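Local coordinates for protein putative acetyltransferase Sthe_0691 (Sphaerobacter thermophilus, PDB 3SHP) that is a putative acetyltransferase that probably transfers an acetyl group from acetyl-coenzyme A to an acceptor not yet identified, at residues Ile78-Phe89 against Arg102-Leu113. Residues are numbered along the deposited sequence; the frame is centred on the assembly and turned at random.
Sequences IEFGKQTASLRF and RAEALELVVPWL
Within the beta-alpha-beta unit formed by strand 84-91, helix 98-116 and strand 121-127, F89 and L87 of the first strand pack against the helix, whose residues 102-113 run nearly antiparallel to strand 84-89, their axes at 156°. F89 buries more surface in the contact than any other residue. With CG anti to the carbonyl carbon (chi1 -61°), its ring extends to the helix: R102 CG makes an off-centre CH-pi contact, 4.2 Å from the centroid of the F89 ring and 30° off its normal, while L106 CD1 meets F89 CZ at the ring edge, 3.7 Å away. A105, whose small side chain is consistent with the ring lying close to the helix backbone, brings its CB to 4.1 Å from F89 CE1. The long arginine suits its place because its methylenes pack while its NH2 forms a salt bridge with D99 and NH1 donates to a water that in turn donates to F89 O. Farther along, the two methyls of L87 meet residues one turn apart, CD1 against V109 CG1 and CD2 at 3.5 Å from L113 CD1. L113 CD2 in turn meets the edge of the F80 ring, and I78 CD1 touches W112 CZ3 in the plane of the indole, at 3.8 Å. Replacing F89 by alanine would probably leave R102 CG and L106 CD1 without their aromatic partner and open a gap beside A105. Direct contact is thus apolar side-chain packing, holding helix to sheet by shape and burial, and the water joining R102 NH1 to F89 O adds a polar link.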
loop_
_atom_site.group_PDB
_atom_site.type_symbol
_atom_site.label_atom_id
_atom_site.label_comp_id
_atom_site.label_asym_id
_atom_site.label_seq_id
_atom_site.Cartn_x
_atom_site.Cartn_y
_atom_site.Cartn_z
ATOM N N ILE A 78 -3.751 18.336 22.370
ATOM C CA ILE A 78 -4.955 18.853 22.954
ATOM C C ILE A 78 -5.818 19.535 21.892
ATOM O O ILE A 78 -5.303 20.297 21.061
ATOM C CB ILE A 78 -4.637 19.889 24.064
ATOM C CG1 ILE A 78 -3.692 19.292 25.126
ATOM C CG2 ILE A 78 -5.934 20.385 24.700
ATOM C CD1 ILE A 78 -3.051 20.359 26.033
ATOM N N GLU A 79 -7.130 19.294 21.951
ATOM C CA GLU A 79 -8.074 19.965 21.051
ATOM C C GLU A 79 -9.153 20.674 21.877
ATOM O O GLU A 79 -9.892 20.027 22.623
ATOM C CB GLU A 79 -8.673 18.945 20.054
ATOM C CG GLU A 79 -9.849 19.461 19.242
ATOM C CD GLU A 79 -10.838 18.372 18.803
ATOM O OE1 GLU A 79 -10.796 17.221 19.322
ATOM O OE2 GLU A 79 -11.678 18.691 17.932
ATOM N N PHE A 80 -9.210 21.997 21.789
ATOM C CA PHE A 80 -10.261 22.741 22.479
ATOM C C PHE A 80 -11.445 22.939 21.558
ATOM O O PHE A 80 -11.278 23.206 20.356
ATOM C CB PHE A 80 -9.800 24.128 22.973
ATOM C CG PHE A 80 -8.791 24.080 24.085
ATOM C CD1 PHE A 80 -7.474 24.469 23.856
ATOM C CD2 PHE A 80 -9.148 23.642 25.355
ATOM C CE1 PHE A 80 -6.526 24.419 24.865
ATOM C CE2 PHE A 80 -8.193 23.584 26.390
ATOM C CZ PHE A 80 -6.881 23.972 26.138
ATOM N N GLY A 81 -12.637 22.798 22.118
ATOM C CA GLY A 81 -13.833 23.332 21.490
ATOM C C GLY A 81 -14.255 24.572 22.278
ATOM O O GLY A 81 -13.443 25.200 22.951
ATOM N N LYS A 82 -15.530 24.923 22.236
ATOM C CA LYS A 82 -15.975 26.096 22.977
ATOM C C LYS A 82 -15.830 25.912 24.484
ATOM O O LYS A 82 -15.238 26.751 25.155
ATOM C CB LYS A 82 -17.410 26.463 22.605
ATOM C CG LYS A 82 -17.896 27.763 23.215
ATOM C CD LYS A 82 -19.227 28.180 22.597
ATOM C CE LYS A 82 -20.339 27.115 22.790
ATOM N NZ LYS A 82 -21.545 27.289 21.873
ATOM N N GLN A 83 -16.364 24.819 25.011
ATOM C CA GLN A 83 -16.300 24.565 26.433
ATOM C C GLN A 83 -15.690 23.206 26.761
ATOM O O GLN A 83 -15.920 22.670 27.850
ATOM C CB GLN A 83 -17.709 24.668 26.992
ATOM C CG GLN A 83 -18.063 26.118 27.345
ATOM C CD GLN A 83 -19.518 26.435 27.174
ATOM O OE1 GLN A 83 -20.267 25.713 26.500
ATOM N NE2 GLN A 83 -19.937 27.543 27.761
ATOM N N THR A 84 -14.936 22.648 25.806
ATOM C CA THR A 84 -14.406 21.290 25.929
ATOM C C THR A 84 -12.910 21.253 25.716
ATOM O O THR A 84 -12.359 22.092 25.000
ATOM C CB THR A 84 -15.047 20.329 24.908
ATOM O OG1 THR A 84 -14.715 20.752 23.581
ATOM C CG2 THR A 84 -16.582 20.300 25.060
ATOM N N ALA A 85 -12.252 20.287 26.350
ATOM C CA ALA A 85 -10.866 19.989 26.052
ATOM C C ALA A 85 -10.740 18.483 25.911
ATOM O O ALA A 85 -11.201 17.741 26.780
ATOM C CB ALA A 85 -9.972 20.475 27.153
ATOM N N SER A 86 -10.143 18.048 24.802
ATOM C CA SER A 86 -9.924 16.647 24.508
ATOM C C SER A 86 -8.432 16.438 24.290
ATOM O O SER A 86 -7.766 17.284 23.695
ATOM C CB SER A 86 -10.710 16.247 23.256
ATOM O OG SER A 86 -12.087 16.541 23.426
ATOM N N LEU A 87 -7.904 15.319 24.763
ATOM C CA LEU A 87 -6.470 15.068 24.667
ATOM C C LEU A 87 -6.069 13.609 24.640
ATOM O O LEU A 87 -6.788 12.728 25.125
ATOM C CB LEU A 87 -5.711 15.744 25.795
ATOM C CG LEU A 87 -6.137 15.463 27.216
ATOM C CD1 LEU A 87 -4.903 15.409 28.095
ATOM C CD2 LEU A 87 -7.111 16.561 27.691
ATOM N N ARG A 88 -4.905 13.381 24.066
ATOM C CA ARG A 88 -4.314 12.063 23.990
ATOM C C ARG A 88 -2.802 12.235 24.055
ATOM O O ARG A 88 -2.283 13.327 23.805
ATOM C CB ARG A 88 -4.764 11.337 22.700
ATOM C CG ARG A 88 -4.098 11.745 21.365
ATOM C CD ARG A 88 -4.273 10.630 20.247
ATOM N NE ARG A 88 -5.690 10.357 19.966
ATOM C CZ ARG A 88 -6.444 11.044 19.102
ATOM N NH1 ARG A 88 -7.737 10.745 18.955
ATOM N NH2 ARG A 88 -5.913 12.036 18.383
ATOM N N PHE A 89 -2.101 11.177 24.406
ATOM C CA PHE A 89 -0.656 11.244 24.586
ATOM C C PHE A 89 -0.012 10.337 23.560
ATOM O O PHE A 89 -0.580 9.296 23.215
ATOM C CB PHE A 89 -0.261 10.762 25.989
ATOM C CG PHE A 89 -0.849 11.585 27.102
ATOM C CD1 PHE A 89 -0.179 12.698 27.590
ATOM C CD2 PHE A 89 -2.080 11.251 27.650
ATOM C CE1 PHE A 89 -0.717 13.465 28.617
ATOM C CE2 PHE A 89 -2.639 12.018 28.673
ATOM C CZ PHE A 89 -1.948 13.128 29.168
ATOM N N ARG A 102 4.087 9.125 31.089
ATOM C CA ARG A 102 2.723 9.509 30.675
ATOM C C ARG A 102 1.818 9.877 31.853
ATOM O O ARG A 102 1.116 10.875 31.810
ATOM C CB ARG A 102 2.039 8.395 29.868
ATOM C CG ARG A 102 0.778 8.895 29.093
ATOM C CD ARG A 102 0.116 7.782 28.276
ATOM N NE ARG A 102 0.363 6.506 28.921
ATOM C CZ ARG A 102 0.996 5.483 28.348
ATOM N NH1 ARG A 102 1.380 5.548 27.077
ATOM N NH2 ARG A 102 1.214 4.385 29.053
ATOM N N ALA A 103 1.845 9.063 32.897
ATOM C CA ALA A 103 1.020 9.292 34.067
ATOM C C ALA A 103 1.377 10.627 34.745
ATOM O O ALA A 103 0.501 11.389 35.113
ATOM C CB ALA A 103 1.169 8.144 35.052
ATOM N N GLU A 104 2.670 10.901 34.884
ATOM C CA GLU A 104 3.125 12.166 35.464
ATOM C C GLU A 104 2.652 13.329 34.591
ATOM O O GLU A 104 2.168 14.319 35.102
ATOM C CB GLU A 104 4.648 12.196 35.656
ATOM C CG GLU A 104 5.113 13.492 36.313
ATOM C CD GLU A 104 6.563 13.454 36.784
ATOM O OE1 GLU A 104 6.968 12.459 37.427
ATOM O OE2 GLU A 104 7.302 14.424 36.522
ATOM N N ALA A 105 2.774 13.182 33.275
ATOM C CA ALA A 105 2.344 14.218 32.344
ATOM C C ALA A 105 0.845 14.510 32.512
ATOM O O ALA A 105 0.420 15.660 32.438
ATOM C CB ALA A 105 2.638 13.808 30.921
ATOM N N LEU A 106 0.049 13.469 32.723
ATOM C CA LEU A 106 -1.388 13.651 32.923
ATOM C C LEU A 106 -1.652 14.380 34.245
ATOM O O LEU A 106 -2.523 15.265 34.305
ATOM C CB LEU A 106 -2.126 12.315 32.882
ATOM C CG LEU A 106 -3.663 12.374 33.052
ATOM C CD1 LEU A 106 -4.287 13.366 32.075
ATOM C CD2 LEU A 106 -4.262 11.011 32.793
ATOM N N GLU A 107 -0.906 14.020 35.294
ATOM C CA GLU A 107 -1.002 14.729 36.579
ATOM C C GLU A 107 -0.747 16.218 36.426
ATOM O O GLU A 107 -1.380 17.027 37.098
ATOM C CB GLU A 107 -0.007 14.175 37.607
ATOM C CG GLU A 107 -0.348 12.788 38.102
ATOM C CD GLU A 107 0.676 12.221 39.086
ATOM O OE1 GLU A 107 1.858 12.655 39.097
ATOM O OE2 GLU A 107 0.283 11.314 39.849
ATOM N N LEU A 108 0.199 16.566 35.564
ATOM C CA LEU A 108 0.593 17.952 35.350
ATOM C C LEU A 108 -0.418 18.723 34.539
ATOM O O LEU A 108 -0.742 19.846 34.893
ATOM C CB LEU A 108 1.968 18.044 34.665
ATOM C CG LEU A 108 3.097 17.319 35.428
ATOM C CD1 LEU A 108 4.401 17.475 34.698
ATOM C CD2 LEU A 108 3.219 17.808 36.877
ATOM N N VAL A 109 -0.905 18.130 33.454
ATOM C CA VAL A 109 -1.713 18.868 32.485
ATOM C C VAL A 109 -3.160 19.095 32.964
ATOM O O VAL A 109 -3.738 20.127 32.663
ATOM C CB VAL A 109 -1.674 18.208 31.063
ATOM C CG1 VAL A 109 -2.571 17.001 30.996
ATOM C CG2 VAL A 109 -2.090 19.207 29.987
ATOM N N VAL A 110 -3.730 18.162 33.727
ATOM C CA VAL A 110 -5.138 18.292 34.160
ATOM C C VAL A 110 -5.423 19.518 35.046
ATOM O O VAL A 110 -6.332 20.310 34.744
ATOM C CB VAL A 110 -5.705 16.968 34.775
ATOM C CG1 VAL A 110 -7.130 17.193 35.379
ATOM C CG2 VAL A 110 -5.775 15.898 33.717
ATOM N N PRO A 111 -4.635 19.719 36.119
ATOM C CA PRO A 111 -4.964 20.891 36.936
ATOM C C PRO A 111 -4.828 22.199 36.148
ATOM O O PRO A 111 -5.614 23.141 36.385
ATOM C CB PRO A 111 -3.924 20.853 38.068
ATOM C CG PRO A 111 -3.375 19.455 38.059
ATOM C CD PRO A 111 -3.440 19.017 36.618
ATOM N N TRP A 112 -3.844 22.262 35.243
ATOM C CA TRP A 112 -3.678 23.407 34.343
ATOM C C TRP A 112 -4.941 23.605 33.474
ATOM O O TRP A 112 -5.417 24.735 33.306
ATOM C CB TRP A 112 -2.417 23.269 33.472
ATOM C CG TRP A 112 -2.360 24.262 32.349
ATOM C CD1 TRP A 112 -2.177 25.612 32.458
ATOM C CD2 TRP A 112 -2.499 23.995 30.941
ATOM N NE1 TRP A 112 -2.201 26.200 31.216
ATOM C CE2 TRP A 112 -2.395 25.233 30.267
ATOM C CE3 TRP A 112 -2.699 22.830 30.185
ATOM C CZ2 TRP A 112 -2.483 25.343 28.865
ATOM C CZ3 TRP A 112 -2.794 22.944 28.790
ATOM C CH2 TRP A 112 -2.704 24.200 28.153
ATOM N N LEU A 113 -5.473 22.507 32.946
ATOM C CA LEU A 113 -6.674 22.544 32.114
ATOM C C LEU A 113 -7.905 23.048 32.883
ATOM O O LEU A 113 -8.673 23.865 32.359
ATOM C CB LEU A 113 -6.952 21.169 31.467
ATOM C CG LEU A 113 -6.162 20.782 30.202
ATOM C CD1 LEU A 113 -6.612 19.418 29.660
ATOM C CD2 LEU A 113 -6.251 21.822 29.083
HETATM O O HOH W 1 0.046 7.057 24.878
#